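DNA repair protein XRCC1 (Mus musculus, PDB 3PC6) acts as a scaffold that assembles DNA single-strand break repair complexes and binds poly-ADP-ribose chains, and is represented here by its second BRCT domain. Local coordinates at residues K11-Y16 and F48-Q53; S68-R73 and L87-Y92. All blocks are in the same frame, centred on the assembly; numbering follows the deposited sequence. Where two conformers were deposited one is given.

Contact 1: K11-Y16 and F48-Q53; sequences KHFFLY and FVITAQ
F13 and F48 share one first torsion, CG anti to the carbonyl carbon (chi1 -58° and -57°), which lays the two rings side by side on the same face of the sheet. Their centroids are 5.5 Å apart and the planes inclined, with F48 CD1 over one face of the F13 ring toward its rim and I50 CD1 at that ring's edge. The K11 side chain slants past the F48 ring, its CD 3.7 Å from F48 CE1. Beyond, L15 CD2 packs against I50 CB. On the other face, Y16 swings CG away from its own N (chi1 171°) and settles beside T51, with Y16 CD2 3.5 Å from T51 OG1, while V49 CG1 meets Y16 CB. Between the two layers of side chains runs a parallel ladder of backbone bonds: F14 N donates to F48 O at 2.8 Å, and F14 O receives I50 N. T51 OG1 also accepts Q53 N at 3.0 Å, forming an ST turn; close by, a water bridges Y16 O and A52 N. With a valine in place of T51, Q53 N would probably lose its acceptor and the turn its brace. These are the two inner strands of the four-stranded parallel BRCT sheet: helix 23-33 packs on F13 and L15, and strands 37-38 and 70-72 flank the pair.

Contact 2: S68-R73 and L87-Y92; sequences SLAFVR and LPHQLY
R73 N donates to Y92 O at 2.9 Å, a nearly straight bond (168° at the hydrogen) whose donor is tilted 17° from the carbonyl plane. The same oxygen has carbon neighbours: V72 CG1 lies 3.5 Å from Y92 O, V72 CA offers it a CA-H...O contact, and the first carbons of the R73 side chain pass beside it before the chain bends and carries its guanidinium away, where NH1 bonds to the carbonyl oxygens of T51 and Q53. V72 is the apolar centre. Its CG1, anti to the backbone N (chi1 -163°), meets Y92 CB at 3.6 Å, and its CG2 faces H89 CB, the valine and histidine side chains crossing at about a right angle. H89 holds CG between its backbone N and carbonyl carbon, and its ring reaches A70, with H89 CE1 3.7 Å from A70 CB. A water in the plane of the imidazole ties ND1 to F71 O, while Q90 OE1 sits over the centre of one ring face. Within the 3-10 turn, H89 O accepts Y92 N at 2.8 Å, which is likely to steady the backbone that presents Y92 O. F48 meets the H89 ring edge-to-face and W76 of helix 75-83 packs against Y92. The segment after that helix thus folds back over strand 70-72, the outermost strand on its side of the BRCT sheet within this chain. With one direct backbone bond and one water bridge between the segments, and methyl and methylene groups making most of the other contacts, the attachment probably depends largely on the fit of V72 and A70 against H89 and Y92.

Overall arrangement
The two contacts follow one another along the chain and meet in the same sheet, where strands 48-51 and 70-72 are neighbours. Contact 1 lies about 3 Å from the centre of the chain and joins strand to strand; contact 2, about 7 Å out, joins the sheet's last strand in this chain to a loop with a 3-10 turn. Both are partly buried, but the inner one rests on a regular backbone ladder with aromatic and aliphatic groups on both faces, the outer on sparse polar links and small apolar groups. They touch directly, through the guanidinium of R73 at the end of segment 48-53 and through V49 packing against F71.

Contact 1: K11-Y16 and F48-Q53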
loop_
_atom_site.group_PDB
_atom_site.type_symbol
_atom_site.label_atom_id
_atom_site.label_comp_id
_atom_site.label_asym_id
_atom_site.label_seq_id
_atom_site.Cartn_x
_atom_site.Cartn_y
_atom_site.Cartn_z
ATOM N N LYS B 11 -2.968 12.941 4.432
ATOM C CA LYS B 11 -1.527 13.184 4.534
ATOM C C LYS B 11 -0.752 12.456 3.433
ATOM O O LYS B 11 -0.990 11.280 3.191
ATOM C CB LYS B 11 -1.023 12.744 5.906
ATOM C CG LYS B 11 -1.672 13.496 7.059
ATOM C CD LYS B 11 -0.894 13.308 8.345
ATOM C CE LYS B 11 -1.605 13.978 9.507
ATOM N NZ LYS B 11 -2.089 15.335 9.152
ATOM N N HIS B 12 0.177 13.154 2.786
ATOM C CA HIS B 12 0.948 12.583 1.682
ATOM C C HIS B 12 2.400 12.318 2.055
ATOM O O HIS B 12 3.069 13.197 2.601
ATOM C CB HIS B 12 0.876 13.503 0.469
ATOM C CG HIS B 12 -0.518 13.714 -0.029
ATOM N ND1 HIS B 12 -1.024 13.053 -1.128
ATOM C CD2 HIS B 12 -1.525 14.490 0.439
ATOM C CE1 HIS B 12 -2.278 13.421 -1.323
ATOM N NE2 HIS B 12 -2.607 14.292 -0.386
ATOM N N PHE B 13 2.871 11.103 1.763
ATOM C CA PHE B 13 4.206 10.664 2.163
ATOM C C PHE B 13 5.057 10.334 0.945
ATOM O O PHE B 13 4.550 9.820 -0.054
ATOM C CB PHE B 13 4.120 9.400 3.036
ATOM C CG PHE B 13 3.286 9.563 4.283
ATOM C CD1 PHE B 13 1.902 9.671 4.204
ATOM C CD2 PHE B 13 3.885 9.572 5.528
ATOM C CE1 PHE B 13 1.130 9.813 5.353
ATOM C CE2 PHE B 13 3.131 9.717 6.677
ATOM C CZ PHE B 13 1.745 9.835 6.591
ATOM N N PHE B 14 6.347 10.628 1.038
ATOM C CA PHE B 14 7.338 10.147 0.087
ATOM C C PHE B 14 8.373 9.331 0.866
ATOM O O PHE B 14 8.931 9.808 1.851
ATOM C CB PHE B 14 8.017 11.322 -0.614
ATOM C CG PHE B 14 9.083 10.914 -1.583
ATOM C CD1 PHE B 14 8.758 10.537 -2.876
ATOM C CD2 PHE B 14 10.421 10.926 -1.209
ATOM C CE1 PHE B 14 9.752 10.165 -3.777
ATOM C CE2 PHE B 14 11.416 10.554 -2.095
ATOM C CZ PHE B 14 11.078 10.167 -3.384
ATOM N N LEU B 15 8.607 8.091 0.455
ATOM C CA LEU B 15 9.584 7.257 1.144
ATOM C C LEU B 15 10.939 7.454 0.473
ATOM O O LEU B 15 11.154 7.083 -0.684
ATOM C CB LEU B 15 9.152 5.776 1.146
ATOM C CG LEU B 15 7.771 5.509 1.782
ATOM C CD1 LEU B 15 7.444 3.999 1.794
ATOM C CD2 LEU B 15 7.658 6.084 3.195
ATOM N N TYR B 16 11.852 8.085 1.189
ATOM C CA TYR B 16 13.134 8.426 0.589
ATOM C C TYR B 16 14.140 7.302 0.799
ATOM O O TYR B 16 14.405 6.907 1.926
ATOM C CB TYR B 16 13.653 9.737 1.183
ATOM C CG TYR B 16 15.073 10.061 0.784
ATOM C CD1 TYR B 16 15.341 10.902 -0.286
ATOM C CD2 TYR B 16 16.145 9.513 1.473
ATOM C CE1 TYR B 16 16.649 11.192 -0.656
ATOM C CE2 TYR B 16 17.458 9.790 1.110
ATOM C CZ TYR B 16 17.703 10.631 0.049
ATOM O OH TYR B 16 19.006 10.907 -0.305
ATOM N N PHE B 48 5.327 14.778 3.942
ATOM C CA PHE B 48 6.279 14.077 4.799
ATOM C C PHE B 48 7.256 13.239 3.985
ATOM O O PHE B 48 6.851 12.376 3.216
ATOM C CB PHE B 48 5.552 13.171 5.803
ATOM C CG PHE B 48 4.583 13.913 6.658
ATOM C CD1 PHE B 48 3.246 13.982 6.309
ATOM C CD2 PHE B 48 5.025 14.614 7.779
ATOM C CE1 PHE B 48 2.346 14.711 7.082
ATOM C CE2 PHE B 48 4.128 15.344 8.565
ATOM C CZ PHE B 48 2.788 15.397 8.210
ATOM N N VAL B 49 8.537 13.520 4.166
ATOM C CA VAL B 49 9.620 12.731 3.581
ATOM C C VAL B 49 10.166 11.815 4.675
ATOM O O VAL B 49 10.697 12.291 5.688
ATOM C CB VAL B 49 10.727 13.663 3.062
ATOM C CG1 VAL B 49 11.927 12.865 2.551
ATOM C CG2 VAL B 49 10.165 14.578 1.972
ATOM N N ILE B 50 9.990 10.510 4.495
ATOM C CA ILE B 50 10.442 9.527 5.475
ATOM C C ILE B 50 11.802 9.002 5.058
ATOM O O ILE B 50 11.965 8.531 3.935
ATOM C CB ILE B 50 9.473 8.339 5.587
ATOM C CG1 ILE B 50 8.033 8.826 5.788
ATOM C CG2 ILE B 50 9.927 7.384 6.686
ATOM C CD1 ILE B 50 7.799 9.702 7.032
ATOM N N THR B 51 12.782 9.105 5.950
ATOM C CA THR B 51 14.151 8.719 5.620
ATOM C C THR B 51 14.892 8.081 6.797
ATOM O O THR B 51 14.810 8.566 7.922
ATOM C CB THR B 51 14.971 9.923 5.107
ATOM O OG1 THR B 51 16.348 9.547 4.976
ATOM C CG2 THR B 51 14.861 11.114 6.061
ATOM N N ALA B 52 15.618 7.001 6.524
ATOM C CA ALA B 52 16.484 6.383 7.532
ATOM C C ALA B 52 17.955 6.827 7.365
ATOM O O ALA B 52 18.832 6.407 8.125
ATOM C CB ALA B 52 16.375 4.852 7.444
ATOM N N GLN B 53 18.200 7.682 6.374
ATOM C CA GLN B 53 19.554 8.068 5.971
ATOM C C GLN B 53 20.001 9.394 6.593
ATOM O O GLN B 53 19.211 10.084 7.230
ATOM C CB GLN B 53 19.612 8.193 4.442
ATOM C CG GLN B 53 18.999 7.012 3.686
ATOM C CD GLN B 53 19.879 5.774 3.697
ATOM O OE1 GLN B 53 19.401 4.658 3.922
ATOM N NE2 GLN B 53 21.168 5.962 3.447
HETATM O O HOH W 1 16.017 5.987 3.803
#

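Contact 2: S68-R73 and L87-Y92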
loop_
_atom_site.group_PDB
_atom_site.type_symbol
_atom_site.label_atom_id
_atom_site.label_comp_id
_atom_site.label_asym_id
_atom_site.label_seq_id
_atom_site.Cartn_x
_atom_site.Cartn_y
_atom_site.Cartn_z
ATOM N N SER B 68 6.672 23.582 2.903
ATOM C CA SER B 68 5.939 22.946 4.003
ATOM C C SER B 68 6.463 21.548 4.380
ATOM O O SER B 68 5.993 20.941 5.337
ATOM C CB SER B 68 4.445 22.873 3.685
ATOM O OG SER B 68 4.196 21.986 2.612
ATOM N N LEU B 69 7.430 21.043 3.625
ATOM C CA LEU B 69 7.933 19.681 3.822
ATOM C C LEU B 69 8.415 19.433 5.244
ATOM O O LEU B 69 9.043 20.298 5.861
ATOM C CB LEU B 69 9.104 19.408 2.868
ATOM C CG LEU B 69 8.816 19.095 1.407
ATOM C CD1 LEU B 69 10.131 18.937 0.650
ATOM C CD2 LEU B 69 7.973 17.815 1.302
ATOM N N ALA B 70 8.128 18.241 5.750
ATOM C CA ALA B 70 8.685 17.777 7.016
ATOM C C ALA B 70 9.477 16.509 6.751
ATOM O O ALA B 70 9.015 15.629 6.023
ATOM C CB ALA B 70 7.580 17.491 8.001
ATOM N N PHE B 71 10.659 16.414 7.349
ATOM C CA PHE B 71 11.519 15.235 7.187
ATOM C C PHE B 71 11.504 14.440 8.483
ATOM O O PHE B 71 11.728 15.006 9.563
ATOM C CB PHE B 71 12.935 15.692 6.823
ATOM C CG PHE B 71 12.974 16.535 5.572
ATOM C CD1 PHE B 71 12.723 17.891 5.626
ATOM C CD2 PHE B 71 13.195 15.945 4.334
ATOM C CE1 PHE B 71 12.730 18.659 4.473
ATOM C CE2 PHE B 71 13.193 16.703 3.176
ATOM C CZ PHE B 71 12.958 18.062 3.250
ATOM N N VAL B 72 11.221 13.141 8.387
ATOM C CA VAL B 72 10.931 12.337 9.576
ATOM C C VAL B 72 11.526 10.935 9.501
ATOM O O VAL B 72 11.612 10.357 8.418
ATOM C CB VAL B 72 9.415 12.164 9.751
ATOM C CG1 VAL B 72 9.087 11.701 11.173
ATOM C CG2 VAL B 72 8.687 13.442 9.403
ATOM N N ARG B 73 11.910 10.393 10.659
ATOM C CA ARG B 73 12.397 9.011 10.777
ATOM C C ARG B 73 11.263 7.982 10.678
ATOM O O ARG B 73 10.151 8.235 11.116
ATOM C CB ARG B 73 13.134 8.822 12.111
ATOM C CG ARG B 73 14.445 9.644 12.232
ATOM C CD ARG B 73 15.374 9.294 11.085
ATOM N NE ARG B 73 16.692 9.916 11.203
ATOM C CZ ARG B 73 17.542 10.039 10.192
ATOM N NH1 ARG B 73 17.202 9.593 8.989
ATOM N NH2 ARG B 73 18.725 10.622 10.378
ATOM N N LEU B 87 0.855 10.575 16.057
ATOM C CA LEU B 87 1.812 11.255 16.928
ATOM C C LEU B 87 2.446 12.453 16.208
ATOM O O LEU B 87 2.453 12.509 14.973
ATOM C CB LEU B 87 2.885 10.270 17.397
ATOM C CG LEU B 87 2.342 8.983 18.023
ATOM C CD1 LEU B 87 3.437 7.931 18.173
ATOM C CD2 LEU B 87 1.689 9.285 19.363
ATOM N N PRO B 88 2.973 13.426 16.974
ATOM C CA PRO B 88 3.647 14.573 16.348
ATOM C C PRO B 88 4.953 14.154 15.674
ATOM O O PRO B 88 5.798 13.523 16.319
ATOM C CB PRO B 88 3.957 15.504 17.536
ATOM C CG PRO B 88 3.122 14.996 18.685
ATOM C CD PRO B 88 2.933 13.530 18.444
ATOM N N HIS B 89 5.115 14.507 14.401
ATOM C CA HIS B 89 6.308 14.112 13.640
ATOM C C HIS B 89 7.562 14.781 14.184
ATOM O O HIS B 89 8.674 14.282 14.002
ATOM C CB HIS B 89 6.155 14.479 12.169
ATOM C CG HIS B 89 5.913 15.938 11.931
ATOM N ND1 HIS B 89 6.935 16.836 11.701
ATOM C CD2 HIS B 89 4.767 16.655 11.896
ATOM C CE1 HIS B 89 6.426 18.043 11.524
ATOM N NE2 HIS B 89 5.114 17.960 11.643
ATOM N N GLN B 90 7.385 15.917 14.847
ATOM C CA GLN B 90 8.527 16.665 15.379
ATOM C C GLN B 90 9.403 15.831 16.312
ATOM O O GLN B 90 10.614 16.044 16.395
ATOM C CB GLN B 90 8.071 17.945 16.100
ATOM C CG GLN B 90 7.462 19.001 15.193
ATOM C CD GLN B 90 5.963 18.857 15.084
ATOM O OE1 GLN B 90 5.423 17.755 15.226
ATOM N NE2 GLN B 90 5.276 19.964 14.827
ATOM N N LEU B 91 8.775 14.883 17.000
ATOM C CA LEU B 91 9.471 14.003 17.934
ATOM C C LEU B 91 10.424 13.051 17.219
ATOM O O LEU B 91 11.231 12.375 17.860
ATOM C CB LEU B 91 8.457 13.191 18.748
ATOM C CG LEU B 91 7.595 13.975 19.737
ATOM C CD1 LEU B 91 6.429 13.128 20.233
ATOM C CD2 LEU B 91 8.452 14.461 20.898
ATOM N N TYR B 92 10.321 13.005 15.893
ATOM C CA TYR B 92 11.107 12.088 15.071
ATOM C C TYR B 92 11.732 12.807 13.884
ATOM O O TYR B 92 12.096 12.185 12.881
ATOM C CB TYR B 92 10.193 10.953 14.567
ATOM C CG TYR B 92 9.453 10.247 15.679
ATOM C CD1 TYR B 92 10.050 9.203 16.379
ATOM C CD2 TYR B 92 8.165 10.627 16.040
ATOM C CE1 TYR B 92 9.385 8.556 17.408
ATOM C CE2 TYR B 92 7.492 9.986 17.069
ATOM C CZ TYR B 92 8.115 8.950 17.749
ATOM O OH TYR B 92 7.467 8.292 18.769
HETATM O O HOH W 2 10.063 16.853 11.193
#